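Local coordinates for protein endo-beta-1,4-glucanase (Bacillus licheniformis, PDB 2JEN) that hydrolyses beta-1,4-glucan backbones, notably that of xyloglucan, as a family 12 glycoside hydrolase of plant cell wall breakdown, at residues 134-139 and 158-163; 154-159 and 200-205. The protein carries 1 engineered substitution. All coordinates share one frame; numbering follows the deposited sequence. Where two conformers were deposited one is given.

Contacts 1 and 2 are two neighbouring seams of one mixed beta-sheet, in a fold of the concanavalin clan. Strand 154-163 is shared. Strand 131-141 pairs with it antiparallel in contact 1, and strand 195-204 pairs with it parallel in contact 2. The centres of the contacts are about 6 Å apart, and both contain I158 and W159. Along the chain the order is 134-139, 154-159 running into 158-163, then 200-205. The seams also meet directly, with D137 packing on M157 and W139 on the engineered A155. Both touch the same two glucose units, so together they form part of the glycan-binding face of the sheet.

Contact 1: 134-139 and 158-163; sequences AAYDIW and IWLNNT. With GLC (alpha-D-glucopyranose), chain B; GLC (alpha-D-glucopyranose), chain C.
A134, A135 and Y136 pair with 158-163 in an antiparallel ladder of a family 12 glycoside hydrolase sheet, broken by a classic beta bulge. In the bulge, L160 and N161 both face A134. A134 O therefore accepts two N-H groups: L160 N at 2.8 Å, nearly along the C=O axis, and N161 N at 3.2 Å, in the carbonyl plane on a lone pair. A134 N returns a bond to N161 O. Beyond the bulge, Y136 and I158 form a hydrogen-bonded pair, with Y136 N to I158 O at 2.8 Å.

Apolar contacts follow the two faces. On the face away from the sugars, I138 CD1 meets I158 CD1 at 3.9 Å. At the corner, L160 CD1 approaches Y136 CE2. The Y136 ring also packs edge-to-face with F240. On the glycan face, A135 CB makes an off-centre CH-pi contact with the W159 indole, 4.1 Å from the centroid of its five-membered ring. D137 and W139 meet the chain B glucose. D137 CG is anti to the backbone N (chi1 -156°), and this carboxylate covers part of one W139 face. At the edge of that indole, W139 CH2 lies 3.3 Å from O3 of the chain B glucose.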
loop_
_atom_site.group_PDB
_atom_site.type_symbol
_atom_site.label_atom_id
_atom_site.label_comp_id
_atom_site.label_asym_id
_atom_site.label_seq_id
_atom_site.Cartn_x
_atom_site.Cartn_y
_atom_site.Cartn_z
ATOM N N ALA A 134 18.594 18.276 8.876
ATOM C CA ALA A 134 18.063 19.100 7.814
ATOM C C ALA A 134 19.234 19.954 7.364
ATOM O O ALA A 134 19.831 20.671 8.199
ATOM C CB ALA A 134 16.899 19.959 8.269
ATOM N N ALA A 135 19.619 19.857 6.108
ATOM C CA ALA A 135 20.876 20.412 5.650
ATOM C C ALA A 135 20.837 20.866 4.204
ATOM O O ALA A 135 20.292 20.153 3.339
ATOM C CB ALA A 135 22.018 19.399 5.818
ATOM N N TYR A 136 21.466 22.014 3.933
ATOM C CA TYR A 136 21.846 22.365 2.596
ATOM C C TYR A 136 23.007 21.503 2.153
ATOM O O TYR A 136 23.890 21.188 2.965
ATOM C CB TYR A 136 22.286 23.810 2.480
ATOM C CG TYR A 136 21.155 24.803 2.504
ATOM C CD1 TYR A 136 20.463 25.127 1.346
ATOM C CD2 TYR A 136 20.735 25.412 3.701
ATOM C CE1 TYR A 136 19.415 26.010 1.370
ATOM C CE2 TYR A 136 19.672 26.295 3.728
ATOM C CZ TYR A 136 19.013 26.617 2.548
ATOM O OH TYR A 136 17.958 27.526 2.560
ATOM N N ASP A 137 23.024 21.173 0.875
ATOM C CA ASP A 137 24.147 20.478 0.217
ATOM C C ASP A 137 24.469 21.245 -1.039
ATOM O O ASP A 137 23.604 21.414 -1.919
ATOM C CB ASP A 137 23.781 19.027 -0.109
ATOM C CG ASP A 137 24.958 18.094 -0.245
ATOM O OD1 ASP A 137 26.033 18.306 0.348
ATOM O OD2 ASP A 137 24.807 17.068 -0.895
ATOM N N ILE A 138 25.668 21.832 -1.072
ATOM C CA ILE A 138 26.108 22.680 -2.159
ATOM C C ILE A 138 27.256 21.977 -2.863
ATOM O O ILE A 138 28.234 21.590 -2.227
ATOM C CB ILE A 138 26.561 24.044 -1.611
ATOM C CG1 ILE A 138 25.434 24.765 -0.854
ATOM C CG2 ILE A 138 27.137 24.933 -2.722
ATOM C CD1 ILE A 138 25.681 25.033 0.580
ATOM N N TRP A 139 27.124 21.753 -4.171
ATOM C CA TRP A 139 28.099 21.026 -4.953
ATOM C C TRP A 139 28.916 21.978 -5.796
ATOM O O TRP A 139 28.365 22.916 -6.381
ATOM C CB TRP A 139 27.426 20.026 -5.873
ATOM C CG TRP A 139 26.775 18.900 -5.187
ATOM C CD1 TRP A 139 25.424 18.632 -5.108
ATOM C CD2 TRP A 139 27.444 17.830 -4.510
ATOM N NE1 TRP A 139 25.234 17.467 -4.405
ATOM C CE2 TRP A 139 26.464 16.954 -4.036
ATOM C CE3 TRP A 139 28.783 17.528 -4.265
ATOM C CZ2 TRP A 139 26.781 15.812 -3.352
ATOM C CZ3 TRP A 139 29.086 16.385 -3.595
ATOM C CH2 TRP A 139 28.106 15.529 -3.145
ATOM N N ILE A 158 25.325 22.718 5.148
ATOM C CA ILE A 158 24.907 23.679 6.159
ATOM C C ILE A 158 23.727 23.079 6.871
ATOM O O ILE A 158 22.608 23.064 6.323
ATOM C CB ILE A 158 24.618 25.073 5.574
ATOM C CG1 ILE A 158 25.778 25.594 4.719
ATOM C CG2 ILE A 158 24.245 26.040 6.716
ATOM C CD1 ILE A 158 25.535 26.883 4.016
ATOM N N TRP A 159 23.951 22.571 8.065
ATOM C CA TRP A 159 22.940 21.853 8.821
ATOM C C TRP A 159 22.160 22.804 9.729
ATOM O O TRP A 159 22.722 23.422 10.644
ATOM C CB TRP A 159 23.514 20.738 9.700
ATOM C CG TRP A 159 24.301 19.655 9.028
ATOM C CD1 TRP A 159 25.032 19.712 7.871
ATOM C CD2 TRP A 159 24.504 18.353 9.569
ATOM N NE1 TRP A 159 25.641 18.494 7.642
ATOM C CE2 TRP A 159 25.337 17.653 8.681
ATOM C CE3 TRP A 159 24.060 17.717 10.713
ATOM C CZ2 TRP A 159 25.736 16.335 8.909
ATOM C CZ3 TRP A 159 24.455 16.388 10.933
ATOM C CH2 TRP A 159 25.300 15.736 10.030
ATOM N N LEU A 160 20.864 22.919 9.472
ATOM C CA LEU A 160 19.950 23.680 10.307
ATOM C C LEU A 160 19.352 22.835 11.407
ATOM O O LEU A 160 18.836 23.372 12.383
ATOM C CB LEU A 160 18.860 24.295 9.454
ATOM C CG LEU A 160 19.293 25.249 8.357
ATOM C CD1 LEU A 160 18.086 25.868 7.637
ATOM C CD2 LEU A 160 20.277 26.340 8.835
ATOM N N ASN A 161 19.411 21.509 11.247
ATOM C CA ASN A 161 18.949 20.587 12.264
ATOM C C ASN A 161 19.935 19.449 12.326
ATOM O O ASN A 161 20.323 18.911 11.289
ATOM C CB ASN A 161 17.549 20.042 11.903
ATOM C CG ASN A 161 17.000 19.040 12.927
ATOM O OD1 ASN A 161 17.580 17.971 13.116
ATOM N ND2 ASN A 161 15.888 19.391 13.577
ATOM N N ASN A 162 20.339 19.069 13.547
ATOM C CA ASN A 162 21.072 17.832 13.788
ATOM C C ASN A 162 20.306 17.079 14.848
ATOM O O ASN A 162 20.167 17.586 15.985
ATOM C CB ASN A 162 22.518 18.108 14.277
ATOM C CG ASN A 162 23.317 16.872 14.451
ATOM O OD1 ASN A 162 22.857 15.773 14.114
ATOM N ND2 ASN A 162 24.507 17.003 15.058
ATOM N N THR A 163 19.782 15.895 14.522
ATOM C CA THR A 163 19.089 15.069 15.483
ATOM C C THR A 163 19.786 13.729 15.583
ATOM O O THR A 163 19.594 12.822 14.775
ATOM C CB THR A 163 17.601 14.930 15.129
ATOM O OG1 THR A 163 17.004 16.241 15.146
ATOM C CG2 THR A 163 16.880 14.033 16.150
HETATM C C1 GLC B . 27.296 14.778 1.839
HETATM C C2 GLC B . 28.007 13.746 0.967
HETATM C C3 GLC B . 27.339 13.718 -0.383
HETATM C C4 GLC B . 25.886 13.294 -0.196
HETATM C C5 GLC B . 25.267 14.353 0.726
HETATM C C6 GLC B . 23.750 14.227 0.909
HETATM O O1 GLC B . 27.886 14.928 3.100
HETATM O O2 GLC B . 29.366 14.006 0.697
HETATM O O3 GLC B . 28.165 12.876 -1.188
HETATM O O4 GLC B . 25.197 13.322 -1.426
HETATM O O5 GLC B . 25.950 14.332 1.972
HETATM O O6 GLC B . 23.381 12.942 1.361
HETATM C C1 GLC C . 28.188 11.189 7.471
HETATM C C2 GLC C . 27.623 12.588 7.401
HETATM C C3 GLC C . 26.857 12.818 6.121
HETATM C C4 GLC C . 27.633 12.353 4.887
HETATM C C5 GLC C . 28.199 10.947 5.150
HETATM C C6 GLC C . 29.090 10.505 3.993
HETATM O O2 GLC C . 26.739 12.779 8.485
HETATM O O3 GLC C . 26.590 14.192 6.002
HETATM O O4 GLC C . 26.787 12.397 3.737
HETATM O O5 GLC C . 28.992 10.968 6.314
HETATM O O6 GLC C . 29.325 9.100 4.100
#

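Contact 2: 154-159 and 200-205; sequences DAIMIW and FSFIRT. Engineered in segment 154-159: A155 (natural residue Glu). With GLC (alpha-D-glucopyranose), chain B; GLC (alpha-D-glucopyranose), chain C.
I203 runs alongside the W159 indole on the glycan face of two parallel strands. In one of its two modelled conformers, I203 CD1 sits over one indole face, 3.8 Å from the centroid of the six-membered ring. I203 CG1 then lies nearer the root, 3.7 Å from W159 CD2. The indole turns an edge to the sugar, with W159 CH2 3.6 Å from O2 of the chain C glucose. With an alanine here in place of the indole, I203 would probably lose the surface it lies on, and a gap is likely to open beside this glucose.

M157 packs its CB near S201 OG. M157 SD lies 3.4 Å from O3 of the chain C glucose. The bend at chi3 (80°) brings M157 CE to 3.6 Å from O5 of the chain B glucose. On the other face, the I156 and F202 side chains meet at an angle, I156 CG2 3.9 Å from F202 CE1. Helix 215-225 packs on I156, I158 and F200. D154 OD2 lies at the F200 ring edge; the carboxylate also bonds N198 and forms a salt bridge with K233.

Five backbone bonds, from F200 N to A155 O through R204 N to W159 O, fix the register. W159 NE1 is buried with no partner in the model, consistent with the indole serving mainly as an apolar surface.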
loop_
_atom_site.group_PDB
_atom_site.type_symbol
_atom_site.label_atom_id
_atom_site.label_comp_id
_atom_site.label_asym_id
_atom_site.label_seq_id
_atom_site.Cartn_x
_atom_site.Cartn_y
_atom_site.Cartn_z
ATOM N N ASP A 154 34.034 19.348 -4.517
ATOM C CA ASP A 154 33.771 19.772 -3.167
ATOM C C ASP A 154 32.270 19.777 -2.905
ATOM O O ASP A 154 31.469 20.024 -3.804
ATOM C CB ASP A 154 34.241 21.220 -2.931
ATOM C CG ASP A 154 35.698 21.461 -3.289
ATOM O OD1 ASP A 154 35.984 21.713 -4.470
ATOM O OD2 ASP A 154 36.560 21.389 -2.381
ATOM N N ALA A 155 31.945 19.515 -1.653
ATOM C CA ALA A 155 30.623 19.657 -1.094
ATOM C C ALA A 155 30.688 20.565 0.113
ATOM O O ALA A 155 31.588 20.406 0.958
ATOM C CB ALA A 155 30.045 18.316 -0.681
ATOM N N ILE A 156 29.709 21.471 0.235
ATOM C CA ILE A 156 29.511 22.256 1.432
ATOM C C ILE A 156 28.141 21.906 1.998
ATOM O O ILE A 156 27.166 21.920 1.254
ATOM C CB ILE A 156 29.600 23.747 1.133
ATOM C CG1 ILE A 156 30.957 24.098 0.550
ATOM C CG2 ILE A 156 29.255 24.567 2.372
ATOM C CD1 ILE A 156 30.976 25.566 -0.015
ATOM N N MET A 157 28.079 21.555 3.265
ATOM C CA MET A 157 26.831 21.268 3.929
ATOM C C MET A 157 26.566 22.304 5.011
ATOM O O MET A 157 27.481 22.721 5.739
ATOM C CB MET A 157 26.870 19.901 4.583
ATOM C CG MET A 157 27.236 18.799 3.662
ATOM S SD MET A 157 26.803 17.206 4.352
ATOM C CE MET A 157 25.033 17.139 4.002
ATOM N N ILE A 158 25.325 22.718 5.148
ATOM C CA ILE A 158 24.907 23.679 6.159
ATOM C C ILE A 158 23.727 23.079 6.871
ATOM O O ILE A 158 22.608 23.064 6.323
ATOM C CB ILE A 158 24.618 25.073 5.574
ATOM C CG1 ILE A 158 25.778 25.594 4.719
ATOM C CG2 ILE A 158 24.245 26.040 6.716
ATOM C CD1 ILE A 158 25.535 26.883 4.016
ATOM N N TRP A 159 23.951 22.571 8.065
ATOM C CA TRP A 159 22.940 21.853 8.821
ATOM C C TRP A 159 22.160 22.804 9.729
ATOM O O TRP A 159 22.722 23.422 10.644
ATOM C CB TRP A 159 23.514 20.738 9.700
ATOM C CG TRP A 159 24.301 19.655 9.028
ATOM C CD1 TRP A 159 25.032 19.712 7.871
ATOM C CD2 TRP A 159 24.504 18.353 9.569
ATOM N NE1 TRP A 159 25.641 18.494 7.642
ATOM C CE2 TRP A 159 25.337 17.653 8.681
ATOM C CE3 TRP A 159 24.060 17.717 10.713
ATOM C CZ2 TRP A 159 25.736 16.335 8.909
ATOM C CZ3 TRP A 159 24.455 16.388 10.933
ATOM C CH2 TRP A 159 25.300 15.736 10.030
ATOM N N PHE A 200 32.909 20.074 3.549
ATOM C CA PHE A 200 32.968 21.077 4.557
ATOM C C PHE A 200 31.574 21.243 5.143
ATOM O O PHE A 200 30.644 21.607 4.393
ATOM C CB PHE A 200 33.413 22.419 3.978
ATOM C CG PHE A 200 34.694 22.350 3.191
ATOM C CD1 PHE A 200 35.909 22.402 3.827
ATOM C CD2 PHE A 200 34.672 22.287 1.810
ATOM C CE1 PHE A 200 37.077 22.349 3.086
ATOM C CE2 PHE A 200 35.833 22.272 1.067
ATOM C CZ PHE A 200 37.058 22.312 1.720
ATOM N N SER A 201 31.426 20.916 6.410
ATOM C CA SER A 201 30.100 20.947 7.065
ATOM C C SER A 201 30.059 22.012 8.122
ATOM O O SER A 201 30.966 22.118 8.938
ATOM C CB SER A 201 29.739 19.599 7.704
ATOM O OG SER A 201 29.807 18.546 6.738
ATOM N N PHE A 202 28.989 22.784 8.105
ATOM C CA PHE A 202 28.673 23.825 9.066
ATOM C C PHE A 202 27.410 23.408 9.817
ATOM O O PHE A 202 26.354 23.303 9.208
ATOM C CB PHE A 202 28.399 25.143 8.331
ATOM C CG PHE A 202 29.576 25.681 7.587
ATOM C CD1 PHE A 202 29.917 25.184 6.329
ATOM C CD2 PHE A 202 30.399 26.663 8.153
ATOM C CE1 PHE A 202 31.037 25.651 5.648
ATOM C CE2 PHE A 202 31.498 27.145 7.446
ATOM C CZ PHE A 202 31.837 26.655 6.227
ATOM N N ILE A 203 27.552 23.093 11.100
ATOM C CA ILE A 203 26.433 22.587 11.905
ATOM C C ILE A 203 25.993 23.640 12.894
ATOM O O ILE A 203 26.761 24.051 13.772
ATOM C CB ILE A 203 26.763 21.250 12.609
ATOM C CG1 ILE A 203 26.993 20.172 11.549
ATOM C CG2 ILE A 203 25.628 20.831 13.621
ATOM C CD1 ILE A 203 27.317 18.819 12.086
ATOM N N ARG A 204 24.782 24.119 12.758
ATOM C CA ARG A 204 24.338 25.202 13.641
ATOM C C ARG A 204 24.422 24.761 15.059
ATOM O O ARG A 204 24.141 23.626 15.371
ATOM C CB ARG A 204 22.922 25.673 13.270
ATOM C CG ARG A 204 22.621 27.077 13.775
ATOM C CD ARG A 204 21.231 27.500 13.315
ATOM N NE ARG A 204 20.879 28.860 13.777
ATOM C CZ ARG A 204 20.275 29.151 14.920
ATOM N NH1 ARG A 204 19.924 28.244 15.799
ATOM N NH2 ARG A 204 20.025 30.446 15.200
ATOM N N THR A 205 24.835 25.657 15.983
ATOM C CA THR A 205 25.070 25.203 17.359
ATOM C C THR A 205 23.796 24.845 18.093
ATOM O O THR A 205 23.846 24.069 19.057
ATOM C CB THR A 205 25.867 26.236 18.179
ATOM O OG1 THR A 205 25.199 27.491 18.122
ATOM C CG2 THR A 205 27.277 26.405 17.596
HETATM C C1 GLC B . 27.296 14.778 1.839
HETATM C C2 GLC B . 28.007 13.746 0.967
HETATM C C3 GLC B . 27.339 13.718 -0.383
HETATM C C4 GLC B . 25.886 13.294 -0.196
HETATM C C5 GLC B . 25.267 14.353 0.726
HETATM C C6 GLC B . 23.750 14.227 0.909
HETATM O O1 GLC B . 27.886 14.928 3.100
HETATM O O2 GLC B . 29.366 14.006 0.697
HETATM O O3 GLC B . 28.165 12.876 -1.188
HETATM O O4 GLC B . 25.197 13.322 -1.426
HETATM O O5 GLC B . 25.950 14.332 1.972
HETATM O O6 GLC B . 23.381 12.942 1.361
HETATM C C1 GLC C . 28.188 11.189 7.471
HETATM C C2 GLC C . 27.623 12.588 7.401
HETATM C C3 GLC C . 26.857 12.818 6.121
HETATM C C4 GLC C . 27.633 12.353 4.887
HETATM C C5 GLC C . 28.199 10.947 5.150
HETATM C C6 GLC C . 29.090 10.505 3.993
HETATM O O2 GLC C . 26.739 12.779 8.485
HETATM O O3 GLC C . 26.590 14.192 6.002
HETATM O O4 GLC C . 26.787 12.397 3.737
HETATM O O5 GLC C . 28.992 10.968 6.314
HETATM O O6 GLC C . 29.325 9.100 4.100
#